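Local coordinates for putative histidine protein kinase (Rhodobacter sphaeroides, PDB 3KYJ) that probably takes up a phosphate on a histidine of its Hpt domain and passes it to CheY- or CheB-type regulators, relaying chemoreceptor signals toward the flagellar motors, at residues 85-89 with 90-94; 77-80 with 81-85. All coordinates share one frame; numbering follows the deposited sequence.

Contact 1: 85-89 with 90-94; sequences VPMDG and EIVEI
Asp88 OD1 takes two backbone N-H groups of the helix that starts just after it. Ile91 N lies 2.8 Å from Asp88 OD1, with a nearly straight N-H...O angle of 164°. Glu90 N is also 2.8 Å from Asp88 OD1, but its hydrogen is badly aimed, and this bond is weak. Asp88 is therefore the N-cap of helix 89-112. Its CG sits between the backbone N and the carbonyl carbon (chi1 73°), which turns the carboxylate over the first amides. A negative charge here is probably favoured by the helix N-terminus. Asp88 OD2 forms a salt bridge with Lys131. Glu90 OE1 makes salt bridges with Arg134, its main partner, and with Lys131. With an alanine at this position, Glu90 N and Ile91 N would probably lose their cap, and Lys131 one carboxylate partner. The backbone takes over at once: Val92 N donates to Asp88 O at 3.2 Å, and Glu93 N donates to Gly89 O at 3.0 Å.

The apolar side is built round Ile91. Ile91 CD1 lies 3.5 Å from Pro86 O, and Val85 CG1 is 4.1 Å from the same Ile91 CD1. Met87 is bent at chi2 and chi3 and crosses Ile91 at about a right angle. Met87 SD comes within 3.4 Å of Ile91 CG2 and 3.8 Å of Val92 CG2. Met87 has a second conformer, so these two contacts hold for one of them. Its backbone makes an inverse gamma turn.

This is a helix start in the Hpt domain. Met87 reaches helices 10-35 and 40-60, at Leu34 and Leu47. Ile91 packs on Leu76 and Val80 of helix 64-82, and Lys131 and Arg134 come from helix 122-135.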
loop_
_atom_site.group_PDB
_atom_site.type_symbol
_atom_site.label_atom_id
_atom_site.label_comp_id
_atom_site.label_asym_id
_atom_site.label_seq_id
_atom_site.Cartn_x
_atom_site.Cartn_y
_atom_site.Cartn_z
ATOM N N VAL A 85 8.916 -21.366 6.440
ATOM C CA VAL A 85 9.256 -21.245 7.853
ATOM C C VAL A 85 7.992 -21.334 8.727
ATOM O O VAL A 85 7.028 -20.643 8.489
ATOM C CB VAL A 85 9.994 -19.891 8.103
ATOM C CG1 VAL A 85 10.246 -19.662 9.582
ATOM C CG2 VAL A 85 11.298 -19.883 7.351
ATOM N N PRO A 86 7.975 -22.228 9.729
ATOM C CA PRO A 86 6.788 -22.257 10.593
ATOM C C PRO A 86 6.599 -20.990 11.432
ATOM O O PRO A 86 7.578 -20.346 11.842
ATOM C CB PRO A 86 7.057 -23.459 11.521
ATOM C CG PRO A 86 8.059 -24.279 10.806
ATOM C CD PRO A 86 8.927 -23.293 10.074
ATOM N N MET A 87 5.338 -20.638 11.639
ATOM C CA MET A 87 4.968 -19.504 12.480
ATOM C C MET A 87 5.088 -19.936 13.937
ATOM O O MET A 87 4.091 -20.171 14.634
ATOM C CB MET A 87 3.546 -19.028 12.142
ATOM C CG MET A 87 2.997 -17.863 13.008
ATOM S SD MET A 87 3.931 -16.313 12.992
ATOM C CE MET A 87 3.608 -15.678 11.342
ATOM N N ASP A 88 6.330 -20.053 14.394
ATOM C CA ASP A 88 6.575 -20.570 15.731
ATOM C C ASP A 88 6.301 -19.536 16.815
ATOM O O ASP A 88 6.030 -18.358 16.532
ATOM C CB ASP A 88 7.989 -21.179 15.841
ATOM C CG ASP A 88 9.103 -20.139 15.854
ATOM O OD1 ASP A 88 8.915 -19.024 16.376
ATOM O OD2 ASP A 88 10.192 -20.474 15.341
ATOM N N GLY A 89 6.365 -19.983 18.056
ATOM C CA GLY A 89 5.997 -19.168 19.188
ATOM C C GLY A 89 6.899 -17.950 19.313
ATOM O O GLY A 89 6.457 -16.908 19.777
ATOM N N GLU A 90 8.148 -18.091 18.889
ATOM C CA GLU A 90 9.083 -16.986 18.983
ATOM C C GLU A 90 8.716 -15.879 17.986
ATOM O O GLU A 90 8.795 -14.675 18.301
ATOM C CB GLU A 90 10.527 -17.441 18.763
ATOM C CG GLU A 90 11.515 -16.291 18.966
ATOM C CD GLU A 90 12.964 -16.725 18.868
ATOM O OE1 GLU A 90 13.239 -17.821 18.340
ATOM O OE2 GLU A 90 13.831 -15.946 19.306
ATOM N N ILE A 91 8.371 -16.275 16.768
ATOM C CA ILE A 91 7.927 -15.289 15.776
ATOM C C ILE A 91 6.731 -14.522 16.312
ATOM O O ILE A 91 6.672 -13.281 16.208
ATOM C CB ILE A 91 7.616 -15.940 14.420
ATOM C CG1 ILE A 91 8.887 -16.551 13.821
ATOM C CG2 ILE A 91 6.971 -14.926 13.494
ATOM C CD1 ILE A 91 8.780 -17.111 12.398
ATOM N N VAL A 92 5.759 -15.236 16.870
ATOM C CA VAL A 92 4.552 -14.592 17.367
ATOM C C VAL A 92 4.909 -13.586 18.457
ATOM O O VAL A 92 4.419 -12.466 18.479
ATOM C CB VAL A 92 3.505 -15.628 17.840
ATOM C CG1 VAL A 92 2.356 -14.940 18.551
ATOM C CG2 VAL A 92 3.018 -16.442 16.646
ATOM N N GLU A 93 5.819 -13.991 19.336
ATOM C CA GLU A 93 6.271 -13.160 20.442
ATOM C C GLU A 93 6.947 -11.857 19.977
ATOM O O GLU A 93 6.637 -10.761 20.462
ATOM C CB GLU A 93 7.273 -13.980 21.269
ATOM C CG GLU A 93 8.001 -13.256 22.355
ATOM C CD GLU A 93 8.995 -14.169 23.055
ATOM O OE1 GLU A 93 8.643 -15.341 23.334
ATOM O OE2 GLU A 93 10.127 -13.714 23.320
ATOM N N ILE A 94 7.892 -12.004 19.061
ATOM C CA ILE A 94 8.642 -10.867 18.530
ATOM C C ILE A 94 7.666 -9.912 17.824
ATOM O O ILE A 94 7.765 -8.687 17.955
ATOM C CB ILE A 94 9.749 -11.306 17.568
ATOM C CG1 ILE A 94 10.831 -12.085 18.333
ATOM C CG2 ILE A 94 10.376 -10.099 16.877
ATOM C CD1 ILE A 94 11.783 -12.829 17.427
#

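Contact 2: 77-80 with 81-85; sequences IGLV and RDAGV
Leu79 O and Val80 meet the turn at Val85, where the end of helix 64-82 is packed tightly. Leu79 O accepts two backbone bonds. Ala83 N is 2.9 Å from Leu79 O, and Val85 N is 3.3 Å from Leu79 O. Both donors stand well out of the carbonyl plane, on opposite faces of it. Val85 O then lies against Val80: Val80 CA approaches Val85 O at 3.2 Å in a CA-H...O contact, and the two methyl groups of Val80 touch the same oxygen. A water donates to both Val80 O and Val85 O and closes this turn. Leu79 CB meets Val85 CG2 at 3.9 Å, and Leu79 CD2 rests on Ala83 CB.

Ala83 is the first residue to leave helical angles, and Gly84 follows with a left-handed backbone (phi 74°), which turns the chain and lets Val85 come back onto the last turn. In the Hpt helical bundle Ile77 faces helix 40-60 at Leu47, Phe48 and Val51. Val80 touches Val44 of that helix and Ile91 of helix 89-112, while Leu79 leans on Cys135.

The other side is looser and faces solvent: Arg81 to Gly84 are exposed. Arg81 is bent at chi3 (69°), which brings its guanidinium beside the carboxylate of Asp82. Two nitrogens grip it side-on in a salt bridge: Arg81 NE is 3.0 Å from Asp82 OD1, and Arg81 NH2 is 3.2 Å from Asp82 OD2, on the syn lone pair. This helps fix the rotation of both groups. Arg81 also makes a cation-pi contact with Phe48.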
loop_
_atom_site.group_PDB
_atom_site.type_symbol
_atom_site.label_atom_id
_atom_site.label_comp_id
_atom_site.label_asym_id
_atom_site.label_seq_id
_atom_site.Cartn_x
_atom_site.Cartn_y
_atom_site.Cartn_z
ATOM N N ILE A 77 7.420 -12.205 8.340
ATOM C CA ILE A 77 6.139 -12.825 8.026
ATOM C C ILE A 77 6.197 -13.448 6.626
ATOM O O ILE A 77 5.648 -14.522 6.396
ATOM C CB ILE A 77 4.994 -11.800 8.082
ATOM C CG1 ILE A 77 4.835 -11.248 9.486
ATOM C CG2 ILE A 77 3.696 -12.441 7.578
ATOM C CD1 ILE A 77 4.116 -9.897 9.534
ATOM N N GLY A 78 6.881 -12.791 5.691
ATOM C CA GLY A 78 7.069 -13.339 4.357
ATOM C C GLY A 78 7.818 -14.669 4.315
ATOM O O GLY A 78 7.551 -15.507 3.449
ATOM N N LEU A 79 8.746 -14.885 5.240
ATOM C CA LEU A 79 9.454 -16.169 5.299
ATOM C C LEU A 79 8.479 -17.294 5.631
ATOM O O LEU A 79 8.592 -18.401 5.102
ATOM C CB LEU A 79 10.539 -16.166 6.362
ATOM C CG LEU A 79 11.770 -15.298 6.110
ATOM C CD1 LEU A 79 12.643 -15.337 7.350
ATOM C CD2 LEU A 79 12.527 -15.790 4.887
ATOM N N VAL A 80 7.552 -17.020 6.541
ATOM C CA VAL A 80 6.476 -17.980 6.871
ATOM C C VAL A 80 5.579 -18.206 5.660
ATOM O O VAL A 80 5.271 -19.346 5.302
ATOM C CB VAL A 80 5.621 -17.495 8.063
ATOM C CG1 VAL A 80 4.470 -18.449 8.308
ATOM C CG2 VAL A 80 6.466 -17.383 9.318
ATOM N N ARG A 81 5.160 -17.120 5.016
ATOM C CA ARG A 81 4.180 -17.227 3.943
ATOM C C ARG A 81 4.780 -17.889 2.700
ATOM O O ARG A 81 4.106 -18.690 2.043
ATOM C CB ARG A 81 3.623 -15.839 3.594
ATOM C CG ARG A 81 2.429 -15.885 2.650
ATOM C CD ARG A 81 2.072 -14.504 2.144
ATOM N NE ARG A 81 3.107 -13.991 1.251
ATOM C CZ ARG A 81 3.074 -12.791 0.687
ATOM N NH1 ARG A 81 2.056 -11.985 0.923
ATOM N NH2 ARG A 81 4.053 -12.406 -0.117
ATOM N N ASP A 82 6.047 -17.598 2.401
ATOM C CA ASP A 82 6.643 -17.958 1.113
ATOM C C ASP A 82 7.776 -18.979 1.161
ATOM O O ASP A 82 7.973 -19.729 0.195
ATOM C CB ASP A 82 7.188 -16.695 0.440
ATOM C CG ASP A 82 6.117 -15.652 0.223
ATOM O OD1 ASP A 82 4.936 -16.040 0.131
ATOM O OD2 ASP A 82 6.462 -14.446 0.155
ATOM N N ALA A 83 8.513 -19.016 2.266
ATOM C CA ALA A 83 9.753 -19.797 2.347
ATOM C C ALA A 83 9.648 -20.970 3.317
ATOM O O ALA A 83 10.662 -21.563 3.738
ATOM C CB ALA A 83 10.893 -18.899 2.754
ATOM N N GLY A 84 8.422 -21.292 3.689
ATOM C CA GLY A 84 8.168 -22.520 4.429
ATOM C C GLY A 84 8.589 -22.529 5.892
ATOM O O GLY A 84 8.583 -23.582 6.535
ATOM N N VAL A 85 8.916 -21.366 6.440
ATOM C CA VAL A 85 9.256 -21.245 7.853
ATOM C C VAL A 85 7.992 -21.334 8.727
ATOM O O VAL A 85 7.028 -20.643 8.489
ATOM C CB VAL A 85 9.994 -19.891 8.103
ATOM C CG1 VAL A 85 10.246 -19.662 9.582
ATOM C CG2 VAL A 85 11.298 -19.883 7.351
HETATM O O HOH W 1 5.602 -22.020 6.431
#

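In the fold
Contact 2 comes first along the chain. It ends helix 64-82, and contact 1 then starts helix 89-112. They share Val85, and their centres are 11 Å apart. Together they form the turn between two successive helices at one end of the Hpt bundle. Their side chains also meet directly: Val80 CG2 of contact 2 packs against Ile91 CD1 and Met87 CE of contact 1, 3.9 Å from each. A positive-phi glycine follows the end of the first helix, and an N-cap aspartate opens the second. Helix 40-60, which lies alongside, carries His52, the predicted phosphorylation site; no phosphate is present on it here.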